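Local coordinates for glycoside hydrolase 15-related protein (PDB 5Z3E), which hydrolyses the alpha-1,6-glucosidic linkage at the non-reducing end of isomaltose, releasing beta-D-glucose and D-glucose, at residues 104-109 and 137-142; 130-135 and 147-152. The protein carries 1 engineered substitution. All coordinates share one frame; numbering follows the deposited sequence.

In the fold
Both contacts involve the chain that runs from the end of helix 90-105 to the start of helix 151-167 in the helical barrel of this family 15 glycosidase, and their segments alternate along the sequence. Contact 1 lies on the surface, about 20 Å between its centre and that of the chain, and depends on two arginines reaching a loop. Contact 2 is buried, about 12 Å from the chain centre, and relies on a threonine and several waters beside the active site. The centres of contact 1 and contact 2 are about 10 Å apart. The two join directly: the G141 backbone pairs with R133, and R107 and D140 both pack on P131.

Contact 1. Residues 104-109 and 137-142; sequences LRRRRG and DGNDGS. With GOL (glycerol), chain C.
R106 and R107 reach across to D137, G138 and D140 from the type I beta turn R105-R108, which joins helices 90-105 and 108-119 at the surface of the (alpha/alpha)6 barrel characteristic of this family. L104, just before the turn, packs on Y153 and W156 of helix 151-167. R106 grips a single acceptor end-on: its NH1 lies 2.9 Å and its NH2 3.0 Å from D137 O. That oxygen lies in the guanidinium plane, whereas only NH2 is in the carbonyl plane, NH1 standing above it. A bend at chi3 (59°) gives the R106 chain the hook that carries its guanidinium to this carbonyl, while the D137 carboxylate turns to T135. A CB at G138 would jam against D137 O at these backbone angles and lie 2.5 Å from R106 NH1. A glycerol, probably from the crystallisation liquor, takes a bond from R106 NH2 to its O2 and gives one from its O3 to R106 O.

R107, at the N-cap position of helix 108-119, sends NH1 to G138 O in a nearly straight bond (3.1 Å, 168°). A water links R107 NE to the same carbonyl. The R107 guanidinium and D140 carboxylate, 15° from coplanar, form a salt bridge in which NH1 and NH2 each lie 2.8 Å from D140 OD1, NH2 taking its syn lone pair.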
# COMPACT_ATOMS: atom_id res chain seq x y z
N LEU A 104 8.28 -2.69 15.68
CA LEU A 104 7.62 -3.96 15.86
C LEU A 104 8.24 -4.80 16.97
O LEU A 104 7.51 -5.43 17.74
CB LEU A 104 7.60 -4.76 14.54
CG LEU A 104 6.71 -4.16 13.47
CD1 LEU A 104 6.86 -4.98 12.21
CD2 LEU A 104 5.30 -4.04 13.94
N ARG A 105 9.57 -4.81 17.10
CA ARG A 105 10.16 -5.56 18.19
C ARG A 105 9.65 -5.02 19.53
O ARG A 105 9.45 -5.78 20.47
CB ARG A 105 11.68 -5.54 18.15
CG ARG A 105 12.31 -6.23 16.94
CD ARG A 105 13.80 -6.37 17.11
NE ARG A 105 14.49 -6.55 15.83
CZ ARG A 105 15.78 -6.77 15.71
NH1 ARG A 105 16.54 -6.99 16.77
NH2 ARG A 105 16.33 -6.79 14.50
N ARG A 106 9.44 -3.71 19.63
CA ARG A 106 8.89 -3.13 20.84
C ARG A 106 7.48 -3.61 21.15
O ARG A 106 7.05 -3.46 22.30
CB ARG A 106 8.96 -1.60 20.79
CG ARG A 106 10.34 -1.07 21.08
CD ARG A 106 10.58 0.34 20.56
NE ARG A 106 9.61 1.27 21.13
CZ ARG A 106 9.36 2.46 20.60
NH1 ARG A 106 10.01 2.87 19.53
NH2 ARG A 106 8.43 3.22 21.16
N ARG A 107 6.77 -4.14 20.16
CA ARG A 107 5.43 -4.69 20.31
C ARG A 107 5.42 -6.21 20.51
O ARG A 107 4.35 -6.81 20.50
CB ARG A 107 4.55 -4.30 19.12
CG ARG A 107 4.46 -2.81 18.85
CD ARG A 107 3.98 -2.00 20.00
NE ARG A 107 3.94 -0.59 19.66
CZ ARG A 107 2.87 0.19 19.63
NH1 ARG A 107 3.00 1.46 19.27
NH2 ARG A 107 1.65 -0.33 19.91
N ARG A 108 6.58 -6.83 20.72
CA ARG A 108 6.63 -8.27 20.93
C ARG A 108 5.73 -8.71 22.05
O ARG A 108 5.02 -9.71 21.94
CB ARG A 108 8.08 -8.66 21.22
CG ARG A 108 8.33 -10.10 21.55
CD ARG A 108 8.36 -11.00 20.32
NE ARG A 108 7.04 -11.43 19.94
CZ ARG A 108 6.79 -12.20 18.91
NH1 ARG A 108 7.67 -12.39 17.96
NH2 ARG A 108 5.59 -12.75 18.83
N GLY A 109 5.80 -8.01 23.16
CA GLY A 109 4.97 -8.36 24.32
C GLY A 109 3.50 -8.11 24.09
O GLY A 109 2.66 -8.94 24.46
N ASP A 137 8.69 8.24 16.92
CA ASP A 137 9.27 7.48 18.01
C ASP A 137 8.54 6.15 18.29
O ASP A 137 8.87 5.48 19.28
CB ASP A 137 9.50 8.33 19.27
CG ASP A 137 8.31 9.12 19.74
OD1 ASP A 137 7.29 9.20 19.06
OD2 ASP A 137 8.47 9.77 20.78
N GLY A 138 7.65 5.74 17.40
CA GLY A 138 7.11 4.39 17.47
C GLY A 138 5.94 4.13 18.38
O GLY A 138 5.61 2.97 18.61
N ASN A 139 5.29 5.19 18.86
CA ASN A 139 4.13 5.08 19.70
C ASN A 139 2.86 5.08 18.87
O ASN A 139 2.87 5.50 17.69
CB ASN A 139 4.12 6.21 20.72
CG ASN A 139 5.37 6.21 21.56
OD1 ASN A 139 5.88 5.15 21.95
ND2 ASN A 139 5.94 7.34 21.79
N ASP A 140 1.74 4.66 19.44
CA ASP A 140 0.47 4.76 18.76
C ASP A 140 0.21 6.24 18.48
O ASP A 140 0.25 7.07 19.38
CB ASP A 140 -0.70 4.25 19.61
CG ASP A 140 -0.70 2.75 19.83
OD1 ASP A 140 0.29 2.09 19.52
OD2 ASP A 140 -1.71 2.26 20.31
N GLY A 141 -0.11 6.53 17.24
CA GLY A 141 -0.49 7.88 16.85
C GLY A 141 -1.99 8.10 16.73
O GLY A 141 -2.41 9.22 16.49
N SER A 142 -2.76 7.02 16.87
CA SER A 142 -4.19 7.07 16.74
C SER A 142 -4.75 5.88 17.51
O SER A 142 -4.02 4.94 17.86
CB SER A 142 -4.60 6.97 15.26
OG SER A 142 -4.13 5.76 14.72
C1 GOL C . 4.67 1.84 22.23
O1 GOL C . 4.39 3.07 22.70
C2 GOL C . 6.08 1.12 22.42
O2 GOL C . 6.83 1.96 23.33
C3 GOL C . 5.86 -0.28 22.70
O3 GOL C . 6.47 -1.00 23.68
O HOH W 1 6.54 0.39 19.19

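Contact 2. Residues 130-135 and 147-152; sequences LPTRFT and DFQTDG
T132 and D147 approach from opposite directions, so that T132 CB rests 3.5 Å from D147 OD2 while the threonine hydroxyl slips past the carboxylate to the backbone. There T132 OG1 donates to D147 O over 2.7 Å, from 49° above the carbonyl plane and hence not along a lone pair. OG1 beside the backbone N (chi1 -67°) faces that carbonyl, and CG2 is thereby directed to the glutamine. Q149 crosses T132 at about a right angle, although its two deposited conformers make the close approach of its OE1 to CG2 doubtful. Further polar atoms of this buried contact meet through water: one lies 2.7 Å from T132 OG1 and also binds L130 O and Q149 N, and another bridges T132 N to D147 OD1. D147 OD2 also bonds S142 OG of segment 137-142. An alanine in place of T132 would probably deprive D147 O of its hydroxyl donor and leave the water between L130 O and Q149 N one partner short. In the conformer described, Q149 NE2 bonds D195 O, and its side chain lies about 4 Å from that of E198, the inferred proton donor, consistent with a second-shell place in the family 15 active site.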
# COMPACT_ATOMS: atom_id res chain seq x y z
N LEU A 130 -2.83 -3.65 17.37
CA LEU A 130 -1.71 -2.80 16.97
C LEU A 130 -2.24 -1.62 16.16
O LEU A 130 -3.31 -1.69 15.53
CB LEU A 130 -0.70 -3.60 16.14
CG LEU A 130 0.05 -4.69 16.83
CD1 LEU A 130 1.07 -5.31 15.92
CD2 LEU A 130 0.71 -4.19 18.06
N PRO A 131 -1.52 -0.50 16.17
CA PRO A 131 -2.05 0.74 15.61
C PRO A 131 -1.90 0.86 14.10
O PRO A 131 -1.18 0.09 13.44
CB PRO A 131 -1.24 1.82 16.31
CG PRO A 131 0.09 1.15 16.47
CD PRO A 131 -0.24 -0.28 16.87
N THR A 132 -2.58 1.88 13.60
CA THR A 132 -2.49 2.32 12.22
C THR A 132 -1.49 3.48 12.11
O THR A 132 -0.47 3.36 11.44
CB THR A 132 -3.88 2.70 11.73
OG1 THR A 132 -4.62 1.48 11.70
CG2 THR A 132 -3.85 3.35 10.36
N ARG A 133 -1.73 4.59 12.78
CA ARG A 133 -0.75 5.67 12.78
C ARG A 133 0.33 5.40 13.79
O ARG A 133 0.01 5.03 14.93
CB ARG A 133 -1.38 7.03 13.10
CG ARG A 133 -2.46 7.45 12.14
CD ARG A 133 -2.82 8.90 12.35
NE ARG A 133 -4.03 9.27 11.63
CZ ARG A 133 -4.38 10.52 11.39
NH1 ARG A 133 -3.67 11.52 11.87
NH2 ARG A 133 -5.41 10.75 10.64
N PHE A 134 1.58 5.65 13.42
CA PHE A 134 2.72 5.64 14.35
C PHE A 134 3.29 7.03 14.42
O PHE A 134 3.42 7.73 13.41
CB PHE A 134 3.81 4.69 13.86
CG PHE A 134 3.47 3.25 14.00
CD1 PHE A 134 3.69 2.61 15.20
CD2 PHE A 134 2.89 2.52 12.95
CE1 PHE A 134 3.40 1.26 15.34
CE2 PHE A 134 2.59 1.18 13.11
CZ PHE A 134 2.87 0.56 14.29
N THR A 135 3.71 7.42 15.62
CA THR A 135 4.57 8.57 15.76
C THR A 135 5.98 8.16 15.31
O THR A 135 6.31 6.97 15.20
CB THR A 135 4.60 9.03 17.24
OG1 THR A 135 5.18 8.01 18.04
CG2 THR A 135 3.20 9.35 17.74
N ASP A 147 -9.62 3.22 13.73
CA ASP A 147 -8.92 3.03 12.49
C ASP A 147 -8.19 1.70 12.35
O ASP A 147 -7.34 1.58 11.45
CB ASP A 147 -7.97 4.20 12.20
CG ASP A 147 -6.79 4.24 13.12
OD1 ASP A 147 -6.66 3.34 13.98
OD2 ASP A 147 -5.96 5.17 12.98
N PHE A 148 -8.57 0.69 13.11
CA PHE A 148 -7.96 -0.64 13.07
C PHE A 148 -7.82 -1.16 11.64
O PHE A 148 -8.81 -1.29 10.91
CB PHE A 148 -8.83 -1.63 13.86
CG PHE A 148 -8.40 -3.06 13.74
CD1 PHE A 148 -7.09 -3.45 13.98
CD2 PHE A 148 -9.31 -4.04 13.39
CE1 PHE A 148 -6.70 -4.75 13.84
CE2 PHE A 148 -8.91 -5.36 13.25
CZ PHE A 148 -7.61 -5.71 13.47
N GLN A 149 -6.58 -1.50 11.26
CA GLN A 149 -6.23 -1.98 9.93
C GLN A 149 -5.14 -3.03 10.07
O GLN A 149 -4.19 -2.81 10.85
CB GLN A 149 -5.66 -0.86 9.05
CG GLN A 149 -6.69 0.18 8.63
CD GLN A 149 -6.08 1.33 7.82
OE1 GLN A 149 -4.91 1.64 7.95
NE2 GLN A 149 -6.87 1.96 6.97
N THR A 150 -5.18 -4.09 9.27
CA THR A 150 -4.10 -5.07 9.25
C THR A 150 -3.25 -5.01 7.98
O THR A 150 -2.22 -5.68 7.91
CB THR A 150 -4.67 -6.46 9.43
OG1 THR A 150 -5.71 -6.60 8.48
CG2 THR A 150 -5.17 -6.67 10.87
N ASP A 151 -3.66 -4.24 6.98
CA ASP A 151 -2.96 -4.27 5.69
C ASP A 151 -1.50 -3.87 5.79
O ASP A 151 -0.65 -4.43 5.09
CB ASP A 151 -3.66 -3.38 4.64
CG ASP A 151 -3.71 -1.94 5.02
OD1 ASP A 151 -4.41 -1.62 6.00
OD2 ASP A 151 -3.01 -1.14 4.36
N GLY A 152 -1.19 -2.87 6.61
CA GLY A 152 0.14 -2.32 6.61
C GLY A 152 1.20 -3.31 7.03
O GLY A 152 2.33 -3.29 6.55
O HOH W 2 -3.44 -3.62 13.46
O HOH W 3 -4.75 -0.66 13.42
O HOH W 4 -2.40 -0.80 10.65
O HOH W 5 -4.41 2.93 15.43
O HOH W 6 -5.99 7.22 11.31